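PDB 4XSP: Alr3699 protein from Nostoc sp., which is of unspecified function but belongs to the GT-B clan of glycosyltransferases, built from two Rossmann-like domains, and holds UDP in this crystal. Local coordinates for residues B[185-190]-B[275-280]; B[195-200]-B[280-285]; B[209-214]-B[237-242]. All coordinates share one frame; numbering follows the deposited sequence.

Contact 1: B[185-190]-B[275-280]; sequences NLYKTS and DIPQLM. With UDP (uridine-5'-diphosphate), chain D.
Pro277, in the first turn of helix 276-281, presses its ring against the backbone and the aromatic ring of the 185-190 loop. Its CB lies 3.5 Å from Leu186 O and 3.9 Å from Tyr187 CD1, while CG of the proline reaches the next ring atom, Tyr187 CE1, at 4.1 Å. The two rings meet at a slant. Tyr187 has its CG anti to the carbonyl carbon (chi1 -62°), which sets the ring beside the backbone N with CD1 and CE1 against the proline; its OH, beyond the contact, bonds to Glu302 OE2, a residue that also binds UDP through its other carboxylate oxygen. This aromatic end is buried and closely packed, with the exposed Leu186 at the outer edge of the proline contact.

Toward Thr189 the fit is looser and polar. Thr189 OG1 stays 4.1 Å from Pro277 O, too far for a direct bond, and a water fills the gap. That water donates to Tyr187 O and to Pro277 O, at 2.8 Å and 2.9 Å, and lies 2.7 Å from Thr189 OG1. The bridge thus ties two carbonyl groups, one from each segment, to a single hydroxyl. Gln278 lies beside Thr189 on this surface side.

From the far side of the helix Ile276 reaches the uracil, its CD1 3.5 Å from UDP N3, so the helix stands between loop and nucleotide. Met280 packs on Val299 and Glu302 of helix 298-305 and, with Ile276 and Leu279, on Phe212 of strand 207-212, whereas Thr189 touches Ile194 of helix 191-200.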
loop_
_atom_site.group_PDB
_atom_site.type_symbol
_atom_site.label_atom_id
_atom_site.label_comp_id
_atom_site.label_asym_id
_atom_site.label_seq_id
_atom_site.Cartn_x
_atom_site.Cartn_y
_atom_site.Cartn_z
ATOM N N ASN B 185 -18.623 31.024 22.629
ATOM C CA ASN B 185 -18.336 32.313 23.204
ATOM C C ASN B 185 -17.344 33.160 22.404
ATOM O O ASN B 185 -17.271 34.378 22.580
ATOM C CB ASN B 185 -17.868 32.127 24.646
ATOM C CG ASN B 185 -18.995 31.645 25.545
ATOM O OD1 ASN B 185 -20.135 31.894 25.276
ATOM N ND2 ASN B 185 -18.654 30.988 26.630
ATOM N N LEU B 186 -16.610 32.544 21.489
ATOM C CA LEU B 186 -15.741 33.320 20.601
ATOM C C LEU B 186 -16.553 34.152 19.640
ATOM O O LEU B 186 -16.059 35.091 19.091
ATOM C CB LEU B 186 -14.813 32.414 19.802
ATOM C CG LEU B 186 -13.906 31.504 20.603
ATOM C CD1 LEU B 186 -13.109 30.675 19.592
ATOM C CD2 LEU B 186 -12.998 32.282 21.560
ATOM N N TYR B 187 -17.808 33.806 19.430
ATOM C CA TYR B 187 -18.622 34.497 18.411
ATOM C C TYR B 187 -19.431 35.673 18.952
ATOM O O TYR B 187 -20.308 36.192 18.294
ATOM C CB TYR B 187 -19.473 33.488 17.675
ATOM C CG TYR B 187 -18.579 32.530 16.974
ATOM C CD1 TYR B 187 -18.094 32.811 15.708
ATOM C CD2 TYR B 187 -18.082 31.409 17.626
ATOM C CE1 TYR B 187 -17.178 31.960 15.088
ATOM C CE2 TYR B 187 -17.173 30.567 17.009
ATOM C CZ TYR B 187 -16.720 30.847 15.745
ATOM O OH TYR B 187 -15.816 30.004 15.123
ATOM N N LYS B 188 -19.075 36.120 20.134
ATOM C CA LYS B 188 -19.791 37.202 20.790
ATOM C C LYS B 188 -18.914 38.452 20.812
ATOM O O LYS B 188 -17.791 38.413 21.275
ATOM C CB LYS B 188 -20.153 36.807 22.227
ATOM C CG LYS B 188 -21.206 35.707 22.331
ATOM C CD LYS B 188 -21.160 35.090 23.721
ATOM C CE LYS B 188 -22.469 34.454 24.137
ATOM N NZ LYS B 188 -22.860 33.408 23.190
ATOM N N THR B 189 -19.501 39.549 20.351
ATOM C CA THR B 189 -18.872 40.833 20.202
ATOM C C THR B 189 -19.796 41.934 20.747
ATOM O O THR B 189 -20.983 41.948 20.490
ATOM C CB THR B 189 -18.581 41.096 18.692
ATOM O OG1 THR B 189 -17.774 40.020 18.174
ATOM C CG2 THR B 189 -17.793 42.377 18.516
ATOM N N SER B 190 -19.233 42.848 21.512
ATOM C CA SER B 190 -19.994 44.001 22.052
ATOM C C SER B 190 -20.447 44.954 20.965
ATOM O O SER B 190 -19.717 45.143 19.989
ATOM C CB SER B 190 -19.104 44.797 22.993
ATOM O OG SER B 190 -17.861 45.121 22.374
ATOM N N ASP B 275 -9.763 37.364 12.137
ATOM C CA ASP B 275 -10.716 37.956 13.067
ATOM C C ASP B 275 -12.146 37.881 12.500
ATOM O O ASP B 275 -12.870 38.862 12.481
ATOM C CB ASP B 275 -10.284 39.395 13.446
ATOM C CG ASP B 275 -10.227 40.355 12.221
ATOM O OD1 ASP B 275 -10.018 39.867 11.102
ATOM O OD2 ASP B 275 -10.439 41.587 12.375
ATOM N N ILE B 276 -12.550 36.686 12.087
ATOM C CA ILE B 276 -13.837 36.452 11.437
ATOM C C ILE B 276 -15.085 36.783 12.289
ATOM O O ILE B 276 -15.984 37.445 11.806
ATOM C CB ILE B 276 -13.926 35.003 10.898
ATOM C CG1 ILE B 276 -12.815 34.738 9.879
ATOM C CG2 ILE B 276 -15.281 34.715 10.261
ATOM C CD1 ILE B 276 -12.833 35.663 8.670
ATOM N N PRO B 277 -15.146 36.319 13.544
ATOM C CA PRO B 277 -16.315 36.690 14.379
ATOM C C PRO B 277 -16.539 38.195 14.460
ATOM O O PRO B 277 -17.670 38.639 14.347
ATOM C CB PRO B 277 -15.986 36.128 15.771
ATOM C CG PRO B 277 -14.785 35.247 15.621
ATOM C CD PRO B 277 -14.276 35.317 14.190
ATOM N N GLN B 278 -15.462 38.959 14.640
ATOM C CA GLN B 278 -15.560 40.428 14.747
ATOM C C GLN B 278 -16.038 41.047 13.452
ATOM O O GLN B 278 -16.900 41.936 13.447
ATOM C CB GLN B 278 -14.219 41.048 15.134
ATOM C CG GLN B 278 -13.796 40.727 16.561
ATOM C CD GLN B 278 -13.443 39.274 16.730
ATOM O OE1 GLN B 278 -12.911 38.641 15.813
ATOM N NE2 GLN B 278 -13.761 38.722 17.884
ATOM N N LEU B 279 -15.484 40.581 12.341
ATOM C CA LEU B 279 -15.926 41.080 11.037
ATOM C C LEU B 279 -17.373 40.700 10.744
ATOM O O LEU B 279 -18.105 41.481 10.128
ATOM C CB LEU B 279 -15.018 40.578 9.925
ATOM C CG LEU B 279 -13.603 41.166 9.893
ATOM C CD1 LEU B 279 -12.659 40.279 9.104
ATOM C CD2 LEU B 279 -13.645 42.559 9.292
ATOM N N MET B 280 -17.791 39.504 11.163
ATOM C CA MET B 280 -19.184 39.075 10.945
ATOM C C MET B 280 -20.166 39.960 11.750
ATOM O O MET B 280 -21.266 40.310 11.281
ATOM C CB MET B 280 -19.354 37.611 11.364
ATOM C CG MET B 280 -18.777 36.558 10.426
ATOM S SD MET B 280 -19.111 34.835 10.955
ATOM C CE MET B 280 -18.993 33.979 9.388
HETATM N N1 UDP D . -11.957 31.585 7.080
HETATM C C2 UDP D . -10.946 32.353 7.688
HETATM N N3 UDP D . -10.514 33.490 7.113
HETATM C C4 UDP D . -11.013 33.899 5.922
HETATM C C5 UDP D . -12.001 33.145 5.277
HETATM C C6 UDP D . -12.463 31.979 5.894
HETATM O O2 UDP D . -10.438 32.020 8.780
HETATM O O4 UDP D . -10.574 34.954 5.417
HETATM C "C1'" UDP D . -12.448 30.354 7.726
HETATM C "C2'" UDP D . -13.930 30.391 8.129
HETATM O "O2'" UDP D . -14.145 31.101 9.368
HETATM C "C3'" UDP D . -14.270 28.913 8.227
HETATM C "C4'" UDP D . -13.374 28.284 7.150
HETATM O "O4'" UDP D . -12.357 29.206 6.882
HETATM O "O3'" UDP D . -13.947 28.431 9.549
HETATM C "C5'" UDP D . -14.087 28.073 5.825
HETATM O "O5'" UDP D . -14.954 26.977 6.047
HETATM P PA UDP D . -16.207 26.631 5.112
HETATM O O1A UDP D . -17.204 27.777 5.245
HETATM O O2A UDP D . -16.715 25.301 5.612
HETATM O O3A UDP D . -15.566 26.598 3.608
HETATM P PB UDP D . -14.990 25.292 2.793
HETATM O O1B UDP D . -14.960 25.762 1.373
HETATM O O2B UDP D . -16.036 24.221 3.017
HETATM O O3B UDP D . -13.640 25.043 3.410
HETATM O O HOH W 1 -19.202 38.241 16.787
#

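Contact 2: B[195-200]-B[280-285]; sequences SKLRQQ and MAACDL
Arg198 reaches across from helix 191-200 to grip the turn that leads from helix 276-281 into strand 285-288. One nitrogen does most of the work: Arg198 NH1 donates to Ala282 O at 2.6 Å and to Asp284 OD2 at 3.0 Å, the second bond being a salt bridge. Both bonds are bent, with N-H...acceptor angles of 147° and 152°. The carbonyl oxygen lies almost in the guanidinium plane, but the carboxylate is met from above its own plane, and the two flat groups stand nearly perpendicular. The pairing is therefore single-pronged, without the side-on match of two nitrogens to two oxygens.

Nearer the backbone, the aliphatic part of the arginine rests on the same turn, with Arg198 CG 3.7 Å from Ala282 CB. A bend at chi3 (70°) folds the chain over, bringing NH1 back to the carbonyl of the residue that CG already touches. Leu197 adds a weaker apolar contact, its CG 4.4 Å from Ala282 CB.

A second shell fixes both partners. Arg198 NH2 donates to the carbonyls of Ala204 and Asn206, so the guanidinium is held from the loop before strand 207-212 as well as from the turn. Asp284 OD2 also accepts from Val208 N, and this shared oxygen probably has its negative charge well stabilised. Within the turn, Cys283 N bonds to Met280 O at 2.9 Å, and Cys283 O receives Lys308 NZ.

Helix 191-200 is thereby fastened beside the start of strand 285-288, which pairs with strand 207-212; Leu285 then turns its side chain to helix 336-348.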
loop_
_atom_site.group_PDB
_atom_site.type_symbol
_atom_site.label_atom_id
_atom_site.label_comp_id
_atom_site.label_asym_id
_atom_site.label_seq_id
_atom_site.Cartn_x
_atom_site.Cartn_y
_atom_site.Cartn_z
ATOM N N SER B 195 -19.411 48.843 16.386
ATOM C CA SER B 195 -19.588 50.202 15.866
ATOM C C SER B 195 -18.259 50.774 15.389
ATOM O O SER B 195 -18.168 51.342 14.309
ATOM C CB SER B 195 -20.244 51.096 16.928
ATOM O OG SER B 195 -20.099 52.458 16.603
ATOM N N LYS B 196 -17.221 50.587 16.184
ATOM C CA LYS B 196 -15.935 51.118 15.855
ATOM C C LYS B 196 -15.304 50.447 14.630
ATOM O O LYS B 196 -14.636 51.101 13.807
ATOM C CB LYS B 196 -15.035 51.034 17.073
ATOM C CG LYS B 196 -15.592 51.887 18.190
ATOM C CD LYS B 196 -14.614 52.019 19.325
ATOM C CE LYS B 196 -15.163 52.975 20.365
ATOM N NZ LYS B 196 -14.275 52.938 21.563
ATOM N N LEU B 197 -15.517 49.141 14.508
ATOM C CA LEU B 197 -14.993 48.415 13.388
ATOM C C LEU B 197 -15.733 48.845 12.132
ATOM O O LEU B 197 -15.110 49.048 11.074
ATOM C CB LEU B 197 -15.089 46.907 13.623
ATOM C CG LEU B 197 -14.364 46.008 12.611
ATOM C CD1 LEU B 197 -12.966 46.512 12.255
ATOM C CD2 LEU B 197 -14.315 44.606 13.182
ATOM N N ARG B 198 -17.049 48.999 12.231
ATOM C CA ARG B 198 -17.797 49.428 11.069
ATOM C C ARG B 198 -17.312 50.807 10.585
ATOM O O ARG B 198 -17.282 51.054 9.402
ATOM C CB ARG B 198 -19.280 49.493 11.328
ATOM C CG ARG B 198 -19.944 48.152 11.331
ATOM C CD ARG B 198 -21.317 48.262 11.996
ATOM N NE ARG B 198 -22.294 49.004 11.204
ATOM C CZ ARG B 198 -22.979 48.538 10.169
ATOM N NH1 ARG B 198 -22.779 47.336 9.715
ATOM N NH2 ARG B 198 -23.844 49.319 9.548
ATOM N N GLN B 199 -16.934 51.672 11.515
ATOM C CA GLN B 199 -16.456 53.005 11.160
ATOM C C GLN B 199 -15.115 52.900 10.426
ATOM O O GLN B 199 -14.998 53.395 9.324
ATOM C CB GLN B 199 -16.338 53.882 12.386
ATOM C CG GLN B 199 -17.686 54.319 12.917
ATOM C CD GLN B 199 -17.547 54.957 14.279
ATOM O OE1 GLN B 199 -17.798 54.325 15.298
ATOM N NE2 GLN B 199 -17.094 56.198 14.302
ATOM N N GLN B 200 -14.166 52.169 11.012
ATOM C CA GLN B 200 -12.884 51.827 10.367
ATOM C C GLN B 200 -12.998 51.176 8.996
ATOM O O GLN B 200 -12.053 51.222 8.215
ATOM C CB GLN B 200 -12.053 50.899 11.252
ATOM C CG GLN B 200 -11.497 51.568 12.497
ATOM C CD GLN B 200 -10.466 50.700 13.206
ATOM O OE1 GLN B 200 -9.657 50.047 12.572
ATOM N NE2 GLN B 200 -10.477 50.716 14.517
ATOM N N MET B 280 -17.791 39.504 11.163
ATOM C CA MET B 280 -19.184 39.075 10.945
ATOM C C MET B 280 -20.166 39.960 11.750
ATOM O O MET B 280 -21.266 40.310 11.281
ATOM C CB MET B 280 -19.354 37.611 11.364
ATOM C CG MET B 280 -18.777 36.558 10.426
ATOM S SD MET B 280 -19.111 34.835 10.955
ATOM C CE MET B 280 -18.993 33.979 9.388
ATOM N N ALA B 281 -19.743 40.312 12.965
ATOM C CA ALA B 281 -20.511 41.162 13.867
ATOM C C ALA B 281 -20.712 42.550 13.270
ATOM O O ALA B 281 -21.742 43.184 13.478
ATOM C CB ALA B 281 -19.780 41.296 15.209
ATOM N N ALA B 282 -19.724 43.012 12.516
ATOM C CA ALA B 282 -19.828 44.280 11.799
ATOM C C ALA B 282 -20.765 44.226 10.584
ATOM O O ALA B 282 -21.148 45.275 10.051
ATOM C CB ALA B 282 -18.438 44.778 11.399
ATOM N N CYS B 283 -21.192 43.036 10.175
ATOM C CA CYS B 283 -22.102 42.918 9.054
ATOM C C CYS B 283 -23.552 42.995 9.505
ATOM O O CYS B 283 -23.829 42.955 10.696
ATOM C CB CYS B 283 -21.893 41.602 8.334
ATOM S SG CYS B 283 -20.292 41.401 7.539
ATOM N N ASP B 284 -24.462 43.119 8.535
ATOM C CA ASP B 284 -25.888 43.171 8.752
ATOM C C ASP B 284 -26.562 41.903 8.260
ATOM O O ASP B 284 -27.590 41.488 8.789
ATOM C CB ASP B 284 -26.459 44.434 8.108
ATOM C CG ASP B 284 -25.854 45.700 8.721
ATOM O OD1 ASP B 284 -26.119 45.931 9.928
ATOM O OD2 ASP B 284 -25.074 46.437 8.040
ATOM N N LEU B 285 -25.934 41.253 7.288
ATOM C CA LEU B 285 -26.311 39.944 6.834
ATOM C C LEU B 285 -25.011 39.204 6.418
ATOM O O LEU B 285 -24.068 39.853 5.942
ATOM C CB LEU B 285 -27.244 40.103 5.656
ATOM C CG LEU B 285 -27.590 38.854 4.865
ATOM C CD1 LEU B 285 -28.488 37.991 5.701
ATOM C CD2 LEU B 285 -28.293 39.183 3.563
#

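Contact 3: B[209-214]-B[237-242]; sequences VGHFSR and AILVGD. With UDP (uridine-5'-diphosphate), chain D.
Strands 207-212 and 235-240 are the two parallel strands of a right-handed beta-alpha-beta unit joined through helix 221-228, and their backbones are zipped together by four hydrogen bonds. Ile238 N donates to Val209 O at 3.1 Å, His211 N to Ile238 O, Val240 N to His211 O and Ser213 N to Val240 O. Donors thus alternate between the strands, in a parallel register that runs from Val209 with Ala237 to Phe212 with Val240.

On one face, Phe212 and Val240 lie side by side and point the same way, with Phe212 CD2 3.6 Å from Val240 CB. Helix 276-281 covers this pair. On the face of Val209 and His211, His211 CB meets Leu239 CD2 at 3.7 Å. With CG anti to the backbone N (chi1 -159°), the end of the imidazole leads away from strand 235-240 and bonds through NE2 to Thr289 OG1.

Such units build the Rossmann-like domain of GT-B proteins, where ligands gather at the C-terminal ends of the strands. Here UDP O4 lies 3.5 Å from Val240 CG1 and 3.3 Å from Gly241 CA. The glycine CA also faces Ser213 O at 3.5 Å in a CA-H...O contact. Ser213 OG donates to Arg214 O at 3.0 Å, and the Arg214 side chain lies by the beta phosphate of UDP, though its exact position there is doubtful.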
loop_
_atom_site.group_PDB
_atom_site.type_symbol
_atom_site.label_atom_id
_atom_site.label_comp_id
_atom_site.label_asym_id
_atom_site.label_seq_id
_atom_site.Cartn_x
_atom_site.Cartn_y
_atom_site.Cartn_z
ATOM N N VAL B 209 -23.385 43.341 3.647
ATOM C CA VAL B 209 -23.524 41.915 3.457
ATOM C C VAL B 209 -22.128 41.307 3.415
ATOM O O VAL B 209 -21.296 41.713 2.615
ATOM C CB VAL B 209 -24.251 41.613 2.152
ATOM C CG1 VAL B 209 -24.424 40.116 1.990
ATOM C CG2 VAL B 209 -25.586 42.335 2.121
ATOM N N GLY B 210 -21.859 40.348 4.294
ATOM C CA GLY B 210 -20.515 39.791 4.429
ATOM C C GLY B 210 -20.440 38.441 3.774
ATOM O O GLY B 210 -21.369 37.648 3.877
ATOM N N HIS B 211 -19.341 38.200 3.051
ATOM C CA HIS B 211 -19.100 36.939 2.384
ATOM C C HIS B 211 -17.766 36.441 2.863
ATOM O O HIS B 211 -16.756 37.134 2.730
ATOM C CB HIS B 211 -19.066 37.138 0.878
ATOM C CG HIS B 211 -19.321 35.890 0.113
ATOM N ND1 HIS B 211 -18.350 34.936 -0.093
ATOM C CD2 HIS B 211 -20.434 35.436 -0.495
ATOM C CE1 HIS B 211 -18.858 33.935 -0.772
ATOM N NE2 HIS B 211 -20.117 34.222 -1.045
ATOM N N PHE B 212 -17.760 35.250 3.445
ATOM C CA PHE B 212 -16.581 34.767 4.173
ATOM C C PHE B 212 -16.177 33.446 3.575
ATOM O O PHE B 212 -16.712 32.395 3.913
ATOM C CB PHE B 212 -16.854 34.648 5.668
ATOM C CG PHE B 212 -17.157 35.943 6.301
ATOM C CD1 PHE B 212 -18.411 36.513 6.144
ATOM C CD2 PHE B 212 -16.177 36.633 7.006
ATOM C CE1 PHE B 212 -18.701 37.741 6.723
ATOM C CE2 PHE B 212 -16.456 37.867 7.590
ATOM C CZ PHE B 212 -17.736 38.408 7.458
ATOM N N SER B 213 -15.270 33.521 2.620
ATOM C CA SER B 213 -14.873 32.346 1.859
ATOM C C SER B 213 -13.656 32.656 1.016
ATOM O O SER B 213 -13.488 33.780 0.544
ATOM C CB SER B 213 -16.004 31.893 0.949
ATOM O OG SER B 213 -15.545 30.838 0.142
ATOM N N ARG B 214 -12.802 31.665 0.832
ATOM C CA ARG B 214 -11.750 31.796 -0.149
ATOM C C ARG B 214 -12.399 32.042 -1.524
ATOM O O ARG B 214 -13.459 31.497 -1.855
ATOM C CB ARG B 214 -10.834 30.566 -0.147
ATOM C CG ARG B 214 -11.496 29.285 -0.608
ATOM C CD ARG B 214 -11.023 28.101 0.226
ATOM N NE ARG B 214 -11.257 26.839 -0.472
ATOM C CZ ARG B 214 -12.450 26.277 -0.674
ATOM N NH1 ARG B 214 -13.572 26.838 -0.236
ATOM N NH2 ARG B 214 -12.513 25.131 -1.327
ATOM N N ALA B 237 -20.782 45.291 0.289
ATOM C CA ALA B 237 -20.333 43.928 0.461
ATOM C C ALA B 237 -18.882 43.890 0.882
ATOM O O ALA B 237 -18.074 44.710 0.466
ATOM C CB ALA B 237 -20.521 43.121 -0.805
ATOM N N ILE B 238 -18.569 42.925 1.734
ATOM C CA ILE B 238 -17.218 42.673 2.128
ATOM C C ILE B 238 -16.931 41.235 1.785
ATOM O O ILE B 238 -17.707 40.339 2.157
ATOM C CB ILE B 238 -17.034 42.953 3.611
ATOM C CG1 ILE B 238 -17.400 44.417 3.852
ATOM C CG2 ILE B 238 -15.587 42.708 4.003
ATOM C CD1 ILE B 238 -17.376 44.831 5.295
ATOM N N LEU B 239 -15.847 41.037 1.020
ATOM C CA LEU B 239 -15.379 39.715 0.628
ATOM C C LEU B 239 -14.191 39.452 1.486
ATOM O O LEU B 239 -13.167 40.148 1.383
ATOM C CB LEU B 239 -14.969 39.655 -0.843
ATOM C CG LEU B 239 -16.074 40.117 -1.794
ATOM C CD1 LEU B 239 -15.709 39.836 -3.252
ATOM C CD2 LEU B 239 -17.408 39.476 -1.432
ATOM N N VAL B 240 -14.351 38.487 2.382
ATOM C CA VAL B 240 -13.296 38.125 3.290
ATOM C C VAL B 240 -12.791 36.755 2.885
ATOM O O VAL B 240 -13.587 35.818 2.731
ATOM C CB VAL B 240 -13.807 38.096 4.715
ATOM C CG1 VAL B 240 -12.686 37.713 5.656
ATOM C CG2 VAL B 240 -14.392 39.470 5.071
ATOM N N GLY B 241 -11.473 36.655 2.723
ATOM C CA GLY B 241 -10.833 35.457 2.194
ATOM C C GLY B 241 -9.798 35.827 1.140
ATOM O O GLY B 241 -9.900 36.868 0.486
ATOM N N ASP B 242 -8.794 34.979 0.989
ATOM C CA ASP B 242 -7.775 35.174 -0.049
ATOM C C ASP B 242 -8.050 34.253 -1.228
ATOM O O ASP B 242 -8.934 33.389 -1.180
ATOM C CB ASP B 242 -6.345 35.002 0.505
ATOM C CG ASP B 242 -6.123 33.657 1.168
ATOM O OD1 ASP B 242 -7.017 32.789 1.075
ATOM O OD2 ASP B 242 -5.048 33.475 1.780
HETATM N N1 UDP D . -11.957 31.585 7.080
HETATM C C2 UDP D . -10.946 32.353 7.688
HETATM N N3 UDP D . -10.514 33.490 7.113
HETATM C C4 UDP D . -11.013 33.899 5.922
HETATM C C5 UDP D . -12.001 33.145 5.277
HETATM C C6 UDP D . -12.463 31.979 5.894
HETATM O O2 UDP D . -10.438 32.020 8.780
HETATM O O4 UDP D . -10.574 34.954 5.417
HETATM C "C1'" UDP D . -12.448 30.354 7.726
HETATM C "C2'" UDP D . -13.930 30.391 8.129
HETATM O "O2'" UDP D . -14.145 31.101 9.368
HETATM C "C3'" UDP D . -14.270 28.913 8.227
HETATM C "C4'" UDP D . -13.374 28.284 7.150
HETATM O "O4'" UDP D . -12.357 29.206 6.882
HETATM O "O3'" UDP D . -13.947 28.431 9.549
HETATM C "C5'" UDP D . -14.087 28.073 5.825
HETATM O "O5'" UDP D . -14.954 26.977 6.047
HETATM P PA UDP D . -16.207 26.631 5.112
HETATM O O1A UDP D . -17.204 27.777 5.245
HETATM O O2A UDP D . -16.715 25.301 5.612
HETATM O O3A UDP D . -15.566 26.598 3.608
HETATM P PB UDP D . -14.990 25.292 2.793
HETATM O O1B UDP D . -14.960 25.762 1.373
HETATM O O2B UDP D . -16.036 24.221 3.017
HETATM O O3B UDP D . -13.640 25.043 3.410
#

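Contact 3 is the buried one, two adjacent strands inside the sheet, neither at its edge, and its chemistry is chiefly backbone hydrogen bonding with apolar faces. Contact 1 lies at the surface and relies on proline-tyrosine packing and a bridging water; contact 2, partly buried, rests on an arginine. Contacts 1 and 2 share Met280 and helix 276-281, and Thr189 CB meets Ala281 CB at 3.7 Å between them. That helix also packs on contact 3, where Met280 CG is 3.6 Å from Phe212 CZ. Contacts 1 and 3 both reach UDP, whereas 195-200/280-285 lies further from it and joins the sheet through Leu285 beside Gly210.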